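PDB 6G6P: Ika8, which is a designed synthetic protein that folds into an eight-bladed beta-propeller built from repeated WD40-type sequence, with no natural function known. Local coordinates for residues Gly5-Ser10 and Thr316-Tyr321; Glu12-Ala17 and Ser30-Gly35; Ser24-Val29 and Asp41-Gln46; Ile37-Ile42 and Asp50-Gln55. One frame throughout, in Å; residues are numbered along the deposited sequence.

How the contacts relate
Along the chain, contact 1 spans nearly everything: it pairs the first strand, 7-11, with the last, 317-321, in one four-stranded antiparallel sheet, so it is the closure of the propeller ring. The other three contacts lie between those ends, in the blade of strands 18-24, 27-32, 37-41 and 46-50. Contact 2 joins the loop entering this blade to strand 27-32, contact 3 joins the start of that strand to the 41-46 turn, and contact 4 runs from strand 37-41 to the loop leading into the next blade. Contacts 2 and 4 have centres about 9 Å apart, contacts 1 and 3 about 11 Å. I42 packs on L8, V9 and V319, tying the closing blade to its neighbour.

Contact 1 (Gly5-Ser10 and Thr316-Tyr321); sequences GQELVS and TVKVWY
L8 and E7 lie on V319, W320 and Y321, where two backbone bonds set the pairing. Y321 N to Q6 O, 2.9 Å, is straight and nearly head-on to its carbonyl (166°); L8 N to V319 O, also 2.9 Å, is bent, its donor tilted 34° from the carbonyl plane. Packing is tight here. With V319 CG1 anti to its carbonyl carbon (chi1 -43°), the other methyl, CG2, is left between N and C and meets L8 CB at 3.4 Å, while L8 CD1 reaches Y321 CB at 3.4 Å. Over one face of the W320 indole, offset toward its rim, E7 CG makes a CH-pi contact, 3.9 Å from the six-membered ring centroid. Beyond L8, where the chain turns a corner, the strands part: V9 CG2 still touches V319 CG2 at 3.8 Å, but a water bridges V9 O and V317 O in place of direct bonding. Q6, E7 and Y321 are exposed, whereas V319 and W320 are buried. In the sheet, strand 317-321 lies between 7-11 and 307-312; W320 bonds S310 and stacks on H291, and V319 meets I42 of the adjoining blade. This N-terminal strand completing the C-terminal blade is the velcro closure of propellers.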
loop_
_atom_site.group_PDB
_atom_site.type_symbol
_atom_site.label_atom_id
_atom_site.label_comp_id
_atom_site.label_asym_id
_atom_site.label_seq_id
_atom_site.Cartn_x
_atom_site.Cartn_y
_atom_site.Cartn_z
ATOM N N GLY A 5 -15.599 4.351 19.977
ATOM C CA GLY A 5 -15.507 4.359 18.528
ATOM C C GLY A 5 -15.781 5.716 17.914
ATOM O O GLY A 5 -16.655 5.860 17.059
ATOM N N GLN A 6 -15.025 6.715 18.350
ATOM C CA GLN A 6 -15.208 8.091 17.914
ATOM C C GLN A 6 -13.950 8.581 17.197
ATOM O O GLN A 6 -13.035 7.809 16.894
ATOM C CB GLN A 6 -15.557 8.982 19.109
ATOM C CG GLN A 6 -16.834 8.577 19.822
ATOM C CD GLN A 6 -18.078 9.053 19.099
ATOM O OE1 GLN A 6 -18.086 10.123 18.492
ATOM N NE2 GLN A 6 -19.140 8.256 19.161
ATOM N N GLU A 7 -13.918 9.880 16.919
ATOM C CA GLU A 7 -12.782 10.503 16.261
ATOM C C GLU A 7 -11.797 10.998 17.305
ATOM O O GLU A 7 -12.194 11.624 18.294
ATOM C CB GLU A 7 -13.236 11.664 15.376
ATOM C CG GLU A 7 -13.904 11.225 14.090
ATOM C CD GLU A 7 -14.264 12.385 13.186
ATOM O OE1 GLU A 7 -15.410 12.416 12.693
ATOM O OE2 GLU A 7 -13.403 13.260 12.966
ATOM N N LEU A 8 -10.514 10.711 17.092
ATOM C CA LEU A 8 -9.503 11.243 17.990
ATOM C C LEU A 8 -9.329 12.737 17.778
ATOM O O LEU A 8 -9.204 13.499 18.743
ATOM C CB LEU A 8 -8.173 10.530 17.781
ATOM C CG LEU A 8 -7.589 9.549 18.789
ATOM C CD1 LEU A 8 -8.468 8.343 18.835
ATOM C CD2 LEU A 8 -6.170 9.156 18.412
ATOM N N VAL A 9 -9.267 13.167 16.518
ATOM C CA VAL A 9 -8.809 14.521 16.252
ATOM C C VAL A 9 -9.579 15.037 15.032
ATOM O O VAL A 9 -10.092 14.266 14.218
ATOM C CB VAL A 9 -7.278 14.522 16.016
ATOM C CG1 VAL A 9 -6.833 15.913 15.926
ATOM C CG2 VAL A 9 -6.482 13.605 16.938
ATOM N N SER A 10 -9.721 16.357 14.937
ATOM C CA SER A 10 -9.965 16.967 13.632
ATOM C C SER A 10 -8.638 17.324 12.964
ATOM O O SER A 10 -7.708 17.822 13.608
ATOM C CB SER A 10 -10.850 18.218 13.732
ATOM O OG SER A 10 -11.151 18.727 12.446
ATOM N N THR A 316 -9.989 15.371 2.813
ATOM C CA THR A 316 -10.122 15.246 4.258
ATOM C C THR A 316 -9.303 14.076 4.787
ATOM O O THR A 316 -9.175 13.033 4.134
ATOM C CB THR A 316 -11.591 15.060 4.648
ATOM O OG1 THR A 316 -12.112 13.889 4.008
ATOM C CG2 THR A 316 -12.420 16.271 4.230
ATOM N N VAL A 317 -8.747 14.263 5.983
ATOM C CA VAL A 317 -8.030 13.230 6.720
ATOM C C VAL A 317 -8.662 13.128 8.097
ATOM O O VAL A 317 -8.784 14.132 8.812
ATOM C CB VAL A 317 -6.522 13.531 6.829
ATOM C CG1 VAL A 317 -5.779 12.355 7.451
ATOM C CG2 VAL A 317 -5.932 13.891 5.459
ATOM N N LYS A 318 -9.076 11.918 8.457
ATOM C CA LYS A 318 -9.737 11.646 9.720
ATOM C C LYS A 318 -9.003 10.529 10.440
ATOM O O LYS A 318 -8.367 9.675 9.805
ATOM C CB LYS A 318 -11.209 11.258 9.505
ATOM C CG LYS A 318 -12.045 12.369 8.870
ATOM C CD LYS A 318 -13.489 11.944 8.688
ATOM C CE LYS A 318 -14.397 13.157 8.598
ATOM N NZ LYS A 318 -13.648 14.378 8.198
ATOM N N VAL A 319 -9.066 10.560 11.777
ATOM C CA VAL A 319 -8.415 9.538 12.584
ATOM C C VAL A 319 -9.397 9.097 13.674
ATOM O O VAL A 319 -10.067 9.924 14.313
ATOM C CB VAL A 319 -7.097 10.038 13.219
ATOM C CG1 VAL A 319 -6.254 10.837 12.247
ATOM C CG2 VAL A 319 -7.316 10.730 14.536
ATOM N N TRP A 320 -9.478 7.797 13.898
ATOM C CA TRP A 320 -10.516 7.223 14.743
ATOM C C TRP A 320 -9.934 6.341 15.847
ATOM O O TRP A 320 -8.778 5.908 15.800
ATOM C CB TRP A 320 -11.506 6.383 13.918
ATOM C CG TRP A 320 -11.856 6.973 12.588
ATOM C CD1 TRP A 320 -11.085 6.972 11.463
ATOM C CD2 TRP A 320 -13.089 7.606 12.227
ATOM N NE1 TRP A 320 -11.749 7.582 10.430
ATOM C CE2 TRP A 320 -12.984 7.978 10.871
ATOM C CE3 TRP A 320 -14.266 7.902 12.919
ATOM C CZ2 TRP A 320 -14.012 8.631 10.196
ATOM C CZ3 TRP A 320 -15.286 8.549 12.247
ATOM C CH2 TRP A 320 -15.152 8.907 10.900
ATOM N N TYR A 321 -10.770 6.060 16.849
ATOM C CA TYR A 321 -10.467 5.079 17.885
ATOM C C TYR A 321 -11.422 3.894 17.794
ATOM O O TYR A 321 -12.557 4.023 17.329
ATOM C CB TYR A 321 -10.556 5.688 19.291
ATOM C CG TYR A 321 -10.049 4.771 20.392
ATOM C CD1 TYR A 321 -8.686 4.621 20.630
ATOM C CD2 TYR A 321 -10.934 4.053 21.190
ATOM C CE1 TYR A 321 -8.225 3.787 21.628
ATOM C CE2 TYR A 321 -10.479 3.216 22.189
ATOM C CZ TYR A 321 -9.125 3.088 22.403
ATOM O OH TYR A 321 -8.666 2.257 23.397
HETATM O O HOH W 1 -10.200 14.841 11.188
#

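Contact 2 (Glu12-Ala17 and Ser30-Gly35); sequences EGHQSA and SGAADG
A17 and A32 bring the two backbones together, their CA atoms 5.4 Å apart, and A17 O takes the amide of A33 at 2.9 Å, nearly along the C=O axis (161°). The same oxygen receives a CA-H contact from A32 CA at 3.1 Å, just where strand 27-32 ends and a type I turn runs from A32 to G35. Among the side chains, H14 stands with CG anti to its carbonyl carbon (chi1 -64°), which sends the ring's NE2 edge to S30 OG. That hydrogen bond is modelled at 2.5 Å, a doubtfully short length, and either atom could give the proton. A32 CB approaches the ring obliquely, nearest ND1 (3.5 Å), and also meets S16 OG at 3.3 Å. S16 OG in turn accepts a weak bond from D34 N, 3.1 Å. S30 OG also bonds W40 NE1, and H14 ND1 bonds T36 OG1, which bonds D34 OD1. A leucine in place of H14 would probably leave S30 OG and T36 OG1 without their shared imidazole partner. This relay resembles the Trp-Ser-His-Asp tetrad of WD40 blades, here with T36 between histidine and aspartate; bonds at both ring nitrogens would fix the rotation of the buried imidazole.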
loop_
_atom_site.group_PDB
_atom_site.type_symbol
_atom_site.label_atom_id
_atom_site.label_comp_id
_atom_site.label_asym_id
_atom_site.label_seq_id
_atom_site.Cartn_x
_atom_site.Cartn_y
_atom_site.Cartn_z
ATOM N N GLU A 12 -7.133 19.343 9.390
ATOM C CA GLU A 12 -7.525 20.236 8.304
ATOM C C GLU A 12 -7.516 19.531 6.952
ATOM O O GLU A 12 -8.312 19.870 6.071
ATOM C CB GLU A 12 -6.603 21.457 8.270
ATOM C CG GLU A 12 -7.045 22.550 7.306
ATOM C CD GLU A 12 -7.978 23.556 7.950
ATOM O OE1 GLU A 12 -9.157 23.622 7.542
ATOM O OE2 GLU A 12 -7.531 24.283 8.862
ATOM N N GLY A 13 -6.627 18.561 6.765
ATOM C CA GLY A 13 -6.569 17.856 5.501
ATOM C C GLY A 13 -5.925 18.692 4.408
ATOM O O GLY A 13 -5.138 19.610 4.660
ATOM N N HIS A 14 -6.282 18.368 3.171
ATOM C CA HIS A 14 -5.685 18.994 2.002
ATOM C C HIS A 14 -6.762 19.625 1.133
ATOM O O HIS A 14 -7.961 19.398 1.315
ATOM C CB HIS A 14 -4.876 17.978 1.182
ATOM C CG HIS A 14 -3.702 17.410 1.915
ATOM N ND1 HIS A 14 -2.405 17.566 1.475
ATOM C CD2 HIS A 14 -3.628 16.685 3.056
ATOM C CE1 HIS A 14 -1.582 16.961 2.313
ATOM N NE2 HIS A 14 -2.298 16.419 3.281
ATOM N N GLN A 15 -6.309 20.423 0.171
ATOM C CA GLN A 15 -7.182 21.080 -0.788
ATOM C C GLN A 15 -7.457 20.222 -2.013
ATOM O O GLN A 15 -8.216 20.645 -2.892
ATOM C CB GLN A 15 -6.573 22.420 -1.222
ATOM C CG GLN A 15 -6.036 23.275 -0.075
ATOM C CD GLN A 15 -4.635 22.877 0.362
ATOM O OE1 GLN A 15 -4.140 21.806 0.006
ATOM N NE2 GLN A 15 -3.993 23.737 1.144
ATOM N N SER A 16 -6.859 19.035 -2.097
ATOM C CA SER A 16 -7.081 18.126 -3.211
ATOM C C SER A 16 -7.064 16.694 -2.693
ATOM O O SER A 16 -6.733 16.434 -1.533
ATOM C CB SER A 16 -6.036 18.324 -4.317
ATOM O OG SER A 16 -4.761 17.881 -3.898
ATOM N N ALA A 17 -7.419 15.765 -3.581
ATOM C CA ALA A 17 -7.624 14.370 -3.207
ATOM C C ALA A 17 -6.397 13.781 -2.520
ATOM O O ALA A 17 -5.262 13.971 -2.964
ATOM C CB ALA A 17 -7.965 13.540 -4.445
ATOM N N SER A 30 0.495 12.718 4.924
ATOM C CA SER A 30 -0.528 12.599 3.896
ATOM C C SER A 30 -0.083 13.341 2.646
ATOM O O SER A 30 0.425 14.463 2.728
ATOM C CB SER A 30 -1.876 13.149 4.386
ATOM O OG SER A 30 -1.772 14.511 4.769
ATOM N N GLY A 31 -0.277 12.709 1.491
ATOM C CA GLY A 31 0.043 13.303 0.206
ATOM C C GLY A 31 -1.222 13.532 -0.597
ATOM O O GLY A 31 -2.195 12.786 -0.471
ATOM N N ALA A 32 -1.210 14.575 -1.422
ATOM C CA ALA A 32 -2.379 14.972 -2.188
ATOM C C ALA A 32 -2.032 15.062 -3.668
ATOM O O ALA A 32 -0.862 15.096 -4.056
ATOM C CB ALA A 32 -2.945 16.312 -1.695
ATOM N N ALA A 33 -3.080 15.107 -4.494
ATOM C CA ALA A 33 -2.914 15.149 -5.941
ATOM C C ALA A 33 -2.292 16.448 -6.437
ATOM O O ALA A 33 -1.882 16.509 -7.600
ATOM C CB ALA A 33 -4.262 14.931 -6.631
ATOM N N ASP A 34 -2.216 17.483 -5.603
ATOM C CA ASP A 34 -1.567 18.730 -5.983
ATOM C C ASP A 34 -0.102 18.778 -5.567
ATOM O O ASP A 34 0.530 19.833 -5.690
ATOM C CB ASP A 34 -2.322 19.929 -5.395
ATOM C CG ASP A 34 -2.469 19.854 -3.885
ATOM O OD1 ASP A 34 -1.813 19.000 -3.252
ATOM O OD2 ASP A 34 -3.252 20.653 -3.329
ATOM N N GLY A 35 0.446 17.667 -5.074
ATOM C CA GLY A 35 1.832 17.600 -4.673
ATOM C C GLY A 35 2.103 17.948 -3.227
ATOM O O GLY A 35 3.200 17.653 -2.732
#

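Contact 3 (Ser24-Val29 and Asp41-Gln46); sequences SKNIVV and DILTGQ
N26 lays its CB and amide across L43: CB comes to 3.9 Å from L43 CG, and ND2 to the same distance from L43 CD1, the two side chains crossing at a slant toward the solvent side. Beneath this, I42 N points at N26 O, 2.7 Å away and almost straight (177°), with the donor tilted 24° from the carbonyl plane. D41 CA adds a CA-H contact to that oxygen at 3.4 Å. On the buried side V28 CG2 meets I42 CD1 at 3.6 Å. I42 turns its CG1 away from its own carbonyl carbon (chi1 -62°), and this, with a bent chi2, brings CD1 to V28. I27 and D41, a non-hydrogen-bonded pair, close the open end of strands 27-32 and 37-41; a type II' turn, S24 to I27, joins strands 18-24 and 27-32; a G1 bulge of G45 and Q46 against D41, with an ST turn at T44, lies in the connection to strand 46-50. A glycine at N26 would probably strip L43 of its main cover in this contact and leave the turn freer to flex. D41 OD1 lies 3.2 Å from N26 O, two acceptors facing each other, an approach perhaps tolerated because OD1 also receives a weak bond from L43 N. The chemistry is thus a backbone bond with partly polar cover outside and, inside, an apolar face that I42 extends onto F23 and onto L8 and V9 of the closing blade.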
loop_
_atom_site.group_PDB
_atom_site.type_symbol
_atom_site.label_atom_id
_atom_site.label_comp_id
_atom_site.label_asym_id
_atom_site.label_seq_id
_atom_site.Cartn_x
_atom_site.Cartn_y
_atom_site.Cartn_z
ATOM N N SER A 24 2.765 6.562 11.669
ATOM C CA SER A 24 3.786 6.010 12.548
ATOM C C SER A 24 3.836 6.839 13.820
ATOM O O SER A 24 3.754 8.070 13.766
ATOM C CB SER A 24 5.165 5.987 11.876
ATOM O OG SER A 24 6.007 5.022 12.481
ATOM N N LYS A 25 3.969 6.156 14.960
ATOM C CA LYS A 25 4.042 6.796 16.276
ATOM C C LYS A 25 2.765 7.610 16.466
ATOM O O LYS A 25 1.672 7.027 16.425
ATOM C CB LYS A 25 5.346 7.593 16.375
ATOM C CG LYS A 25 6.600 6.762 16.508
ATOM C CD LYS A 25 7.746 7.628 17.006
ATOM C CE LYS A 25 7.599 7.930 18.488
ATOM N NZ LYS A 25 8.709 7.357 19.294
ATOM N N ASN A 26 2.854 8.921 16.671
ATOM C CA ASN A 26 1.705 9.813 16.708
ATOM C C ASN A 26 1.760 10.790 15.539
ATOM O O ASN A 26 1.243 11.905 15.619
ATOM C CB ASN A 26 1.650 10.552 18.042
ATOM C CG ASN A 26 2.167 9.706 19.193
ATOM O OD1 ASN A 26 1.633 8.635 19.480
ATOM N ND2 ASN A 26 3.226 10.176 19.846
ATOM N N ILE A 27 2.397 10.370 14.449
ATOM C CA ILE A 27 2.635 11.203 13.277
ATOM C C ILE A 27 1.906 10.586 12.093
ATOM O O ILE A 27 1.954 9.366 11.892
ATOM C CB ILE A 27 4.139 11.340 12.977
ATOM C CG1 ILE A 27 4.888 11.877 14.202
ATOM C CG2 ILE A 27 4.370 12.223 11.758
ATOM C CD1 ILE A 27 4.816 13.384 14.357
ATOM N N VAL A 28 1.228 11.425 11.318
ATOM C CA VAL A 28 0.588 11.018 10.075
ATOM C C VAL A 28 1.141 11.892 8.962
ATOM O O VAL A 28 1.197 13.120 9.100
ATOM C CB VAL A 28 -0.946 11.133 10.151
ATOM C CG1 VAL A 28 -1.548 11.216 8.751
ATOM C CG2 VAL A 28 -1.528 9.953 10.905
ATOM N N VAL A 29 1.567 11.260 7.873
ATOM C CA VAL A 29 1.997 11.955 6.668
ATOM C C VAL A 29 0.973 11.664 5.580
ATOM O O VAL A 29 0.611 10.503 5.354
ATOM C CB VAL A 29 3.409 11.523 6.238
ATOM C CG1 VAL A 29 3.851 12.304 5.012
ATOM C CG2 VAL A 29 4.391 11.718 7.386
ATOM N N ASP A 41 0.475 15.920 14.004
ATOM C CA ASP A 41 0.644 15.285 15.304
ATOM C C ASP A 41 -0.729 14.848 15.796
ATOM O O ASP A 41 -1.611 15.686 16.006
ATOM C CB ASP A 41 1.302 16.245 16.296
ATOM C CG ASP A 41 1.628 15.587 17.629
ATOM O OD1 ASP A 41 1.515 14.348 17.741
ATOM O OD2 ASP A 41 2.005 16.319 18.568
ATOM N N ILE A 42 -0.909 13.538 15.969
ATOM C CA ILE A 42 -2.220 13.010 16.331
ATOM C C ILE A 42 -2.635 13.469 17.728
ATOM O O ILE A 42 -3.821 13.684 17.990
ATOM C CB ILE A 42 -2.214 11.474 16.203
ATOM C CG1 ILE A 42 -1.953 11.067 14.751
ATOM C CG2 ILE A 42 -3.529 10.884 16.671
ATOM C CD1 ILE A 42 -3.151 11.249 13.844
ATOM N N LEU A 43 -1.680 13.650 18.638
ATOM C CA LEU A 43 -2.045 13.991 20.011
ATOM C C LEU A 43 -2.636 15.396 20.107
ATOM O O LEU A 43 -3.586 15.625 20.868
ATOM C CB LEU A 43 -0.825 13.855 20.916
ATOM C CG LEU A 43 -0.134 12.491 20.882
ATOM C CD1 LEU A 43 0.902 12.384 21.989
ATOM C CD2 LEU A 43 -1.154 11.365 20.987
ATOM N N THR A 44 -2.083 16.349 19.359
ATOM C CA THR A 44 -2.571 17.723 19.362
ATOM C C THR A 44 -3.383 18.071 18.124
ATOM O O THR A 44 -4.066 19.101 18.121
ATOM C CB THR A 44 -1.400 18.707 19.476
ATOM O OG1 THR A 44 -0.758 18.829 18.201
ATOM C CG2 THR A 44 -0.392 18.218 20.502
ATOM N N GLY A 45 -3.320 17.247 17.079
ATOM C CA GLY A 45 -4.015 17.547 15.846
ATOM C C GLY A 45 -3.488 18.749 15.113
ATOM O O GLY A 45 -4.207 19.340 14.305
ATOM N N GLN A 46 -2.251 19.134 15.383
ATOM C CA GLN A 46 -1.653 20.304 14.771
ATOM C C GLN A 46 -0.849 19.897 13.544
ATOM O O GLN A 46 -0.247 18.820 13.499
ATOM C CB GLN A 46 -0.759 21.038 15.771
ATOM C CG GLN A 46 -1.485 22.124 16.539
ATOM C CD GLN A 46 -1.901 23.280 15.652
ATOM O OE1 GLN A 46 -1.392 23.441 14.542
ATOM N NE2 GLN A 46 -2.830 24.095 16.139
#

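Contact 4 (Ile37-Ile42 and Asp50-Gln55); sequences IKVWDI and DHDGHQ
I37 and G53 are the closest backbone pair, CA to CA 4.7 Å, yet the only hydrogen bond across is weak: H51 N to I37 O at 3.4 Å and a bent 122°, where the chain leaves strand 46-50. Side-chain packing therefore does most of the work. I37 presses its CG1 against G53 CA at 3.6 Å, and its CD1 lies equally close to that carbon. A beta carbon on residue 53 would fall 2.7 Å from I37 CG1, a clash that explains why the lack of a side chain suits this site. I37 CD1 goes on to the edge of the H54 ring, 4.1 Å from CD2 and near its plane. With CG1 anti to its carbonyl carbon and the chain extended beyond (chi2 -174°), the ethyl arm of I37 is directed over the glycine to reach this edge. Further out, K38 and D50 run alongside each other, pointing the same way. D50 OD1 meets the aliphatic part of the lysine, K38 CE at 3.8 Å, while K38 NZ stays 4.5 Å from the carboxylate oxygen, beyond a salt bridge; the ammonium bonds G13 O instead, so the attraction to D50 is probably a loose, long-range one. Strand 37-41 lies between strands 27-32 and 46-50, and the 50-55 loop carries the chain to the next blade: H54 bonds S70 and T76 there, and W80 of strand 77-81 touches both I37 and D52.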
loop_
_atom_site.group_PDB
_atom_site.type_symbol
_atom_site.label_atom_id
_atom_site.label_comp_id
_atom_site.label_asym_id
_atom_site.label_seq_id
_atom_site.Cartn_x
_atom_site.Cartn_y
_atom_site.Cartn_z
ATOM N N ILE A 37 2.420 17.821 0.696
ATOM C CA ILE A 37 2.581 16.818 1.739
ATOM C C ILE A 37 2.476 17.522 3.085
ATOM O O ILE A 37 3.059 18.594 3.281
ATOM C CB ILE A 37 3.923 16.065 1.615
ATOM C CG1 ILE A 37 3.957 15.226 0.336
ATOM C CG2 ILE A 37 4.154 15.180 2.824
ATOM C CD1 ILE A 37 5.190 14.344 0.216
ATOM N N LYS A 38 1.723 16.926 4.007
ATOM C CA LYS A 38 1.481 17.527 5.310
ATOM C C LYS A 38 1.763 16.515 6.409
ATOM O O LYS A 38 1.465 15.326 6.265
ATOM C CB LYS A 38 0.042 18.047 5.415
ATOM C CG LYS A 38 -0.212 19.274 4.551
ATOM C CD LYS A 38 -1.643 19.774 4.665
ATOM C CE LYS A 38 -1.941 20.805 3.588
ATOM N NZ LYS A 38 -3.012 21.754 4.000
ATOM N N VAL A 39 2.344 16.997 7.503
ATOM C CA VAL A 39 2.679 16.177 8.661
ATOM C C VAL A 39 1.843 16.659 9.838
ATOM O O VAL A 39 1.821 17.858 10.138
ATOM C CB VAL A 39 4.183 16.245 8.984
ATOM C CG1 VAL A 39 4.500 15.425 10.218
ATOM C CG2 VAL A 39 5.001 15.768 7.792
ATOM N N TRP A 40 1.149 15.730 10.493
ATOM C CA TRP A 40 0.268 16.053 11.605
ATOM C C TRP A 40 0.681 15.286 12.853
ATOM O O TRP A 40 1.167 14.154 12.778
ATOM C CB TRP A 40 -1.202 15.727 11.288
ATOM C CG TRP A 40 -1.604 15.963 9.868
ATOM C CD1 TRP A 40 -1.422 15.115 8.814
ATOM C CD2 TRP A 40 -2.284 17.112 9.346
ATOM N NE1 TRP A 40 -1.933 15.672 7.666
ATOM C CE2 TRP A 40 -2.468 16.896 7.965
ATOM C CE3 TRP A 40 -2.746 18.306 9.911
ATOM C CZ2 TRP A 40 -3.096 17.828 7.142
ATOM C CZ3 TRP A 40 -3.369 19.229 9.090
ATOM C CH2 TRP A 40 -3.538 18.985 7.720
ATOM N N ASP A 41 0.475 15.920 14.004
ATOM C CA ASP A 41 0.644 15.285 15.304
ATOM C C ASP A 41 -0.729 14.848 15.796
ATOM O O ASP A 41 -1.611 15.686 16.006
ATOM C CB ASP A 41 1.302 16.245 16.296
ATOM C CG ASP A 41 1.628 15.587 17.629
ATOM O OD1 ASP A 41 1.515 14.348 17.741
ATOM O OD2 ASP A 41 2.005 16.319 18.568
ATOM N N ILE A 42 -0.909 13.538 15.969
ATOM C CA ILE A 42 -2.220 13.010 16.331
ATOM C C ILE A 42 -2.635 13.469 17.728
ATOM O O ILE A 42 -3.821 13.684 17.990
ATOM C CB ILE A 42 -2.214 11.474 16.203
ATOM C CG1 ILE A 42 -1.953 11.067 14.751
ATOM C CG2 ILE A 42 -3.529 10.884 16.671
ATOM C CD1 ILE A 42 -3.151 11.249 13.844
ATOM N N ASP A 50 4.271 21.821 6.582
ATOM C CA ASP A 50 3.439 22.085 5.418
ATOM C C ASP A 50 4.318 22.331 4.200
ATOM O O ASP A 50 5.400 22.917 4.314
ATOM C CB ASP A 50 2.529 23.295 5.657
ATOM C CG ASP A 50 1.475 23.459 4.579
ATOM O OD1 ASP A 50 1.371 22.575 3.703
ATOM O OD2 ASP A 50 0.750 24.476 4.610
ATOM N N HIS A 51 3.843 21.877 3.037
ATOM C CA HIS A 51 4.489 22.143 1.749
ATOM C C HIS A 51 5.920 21.601 1.719
ATOM O O HIS A 51 6.873 22.302 1.371
ATOM C CB HIS A 51 4.449 23.641 1.425
ATOM C CG HIS A 51 4.930 23.982 0.047
ATOM N ND1 HIS A 51 4.334 23.491 -1.094
ATOM C CD2 HIS A 51 5.948 24.771 -0.371
ATOM C CE1 HIS A 51 4.966 23.960 -2.156
ATOM N NE2 HIS A 51 5.949 24.741 -1.744
ATOM N N ASP A 52 6.067 20.332 2.096
ATOM C CA ASP A 52 7.351 19.647 2.031
ATOM C C ASP A 52 7.434 18.677 0.864
ATOM O O ASP A 52 8.438 17.971 0.733
ATOM C CB ASP A 52 7.616 18.886 3.331
ATOM C CG ASP A 52 7.088 19.606 4.545
ATOM O OD1 ASP A 52 6.426 18.942 5.365
ATOM O OD2 ASP A 52 7.339 20.822 4.686
ATOM N N GLY A 53 6.407 18.621 0.021
ATOM C CA GLY A 53 6.327 17.590 -0.992
ATOM C C GLY A 53 6.925 17.954 -2.332
ATOM O O GLY A 53 8.032 18.496 -2.410
ATOM N N HIS A 54 6.192 17.652 -3.395
ATOM C CA HIS A 54 6.651 17.802 -4.764
ATOM C C HIS A 54 5.793 18.845 -5.474
ATOM O O HIS A 54 4.923 19.483 -4.877
ATOM C CB HIS A 54 6.605 16.459 -5.501
ATOM C CG HIS A 54 7.188 15.317 -4.724
ATOM N ND1 HIS A 54 8.267 14.587 -5.171
ATOM C CD2 HIS A 54 6.833 14.772 -3.535
ATOM C CE1 HIS A 54 8.558 13.647 -4.290
ATOM N NE2 HIS A 54 7.703 13.737 -3.288
ATOM N N GLN A 55 6.054 19.017 -6.767
ATOM C CA GLN A 55 5.251 19.890 -7.611
ATOM C C GLN A 55 4.304 19.115 -8.515
ATOM O O GLN A 55 3.605 19.725 -9.329
ATOM C CB GLN A 55 6.162 20.796 -8.445
ATOM C CG GLN A 55 7.387 21.283 -7.686
ATOM C CD GLN A 55 8.196 22.301 -8.467
ATOM O OE1 GLN A 55 7.849 22.655 -9.594
ATOM N NE2 GLN A 55 9.281 22.780 -7.868
#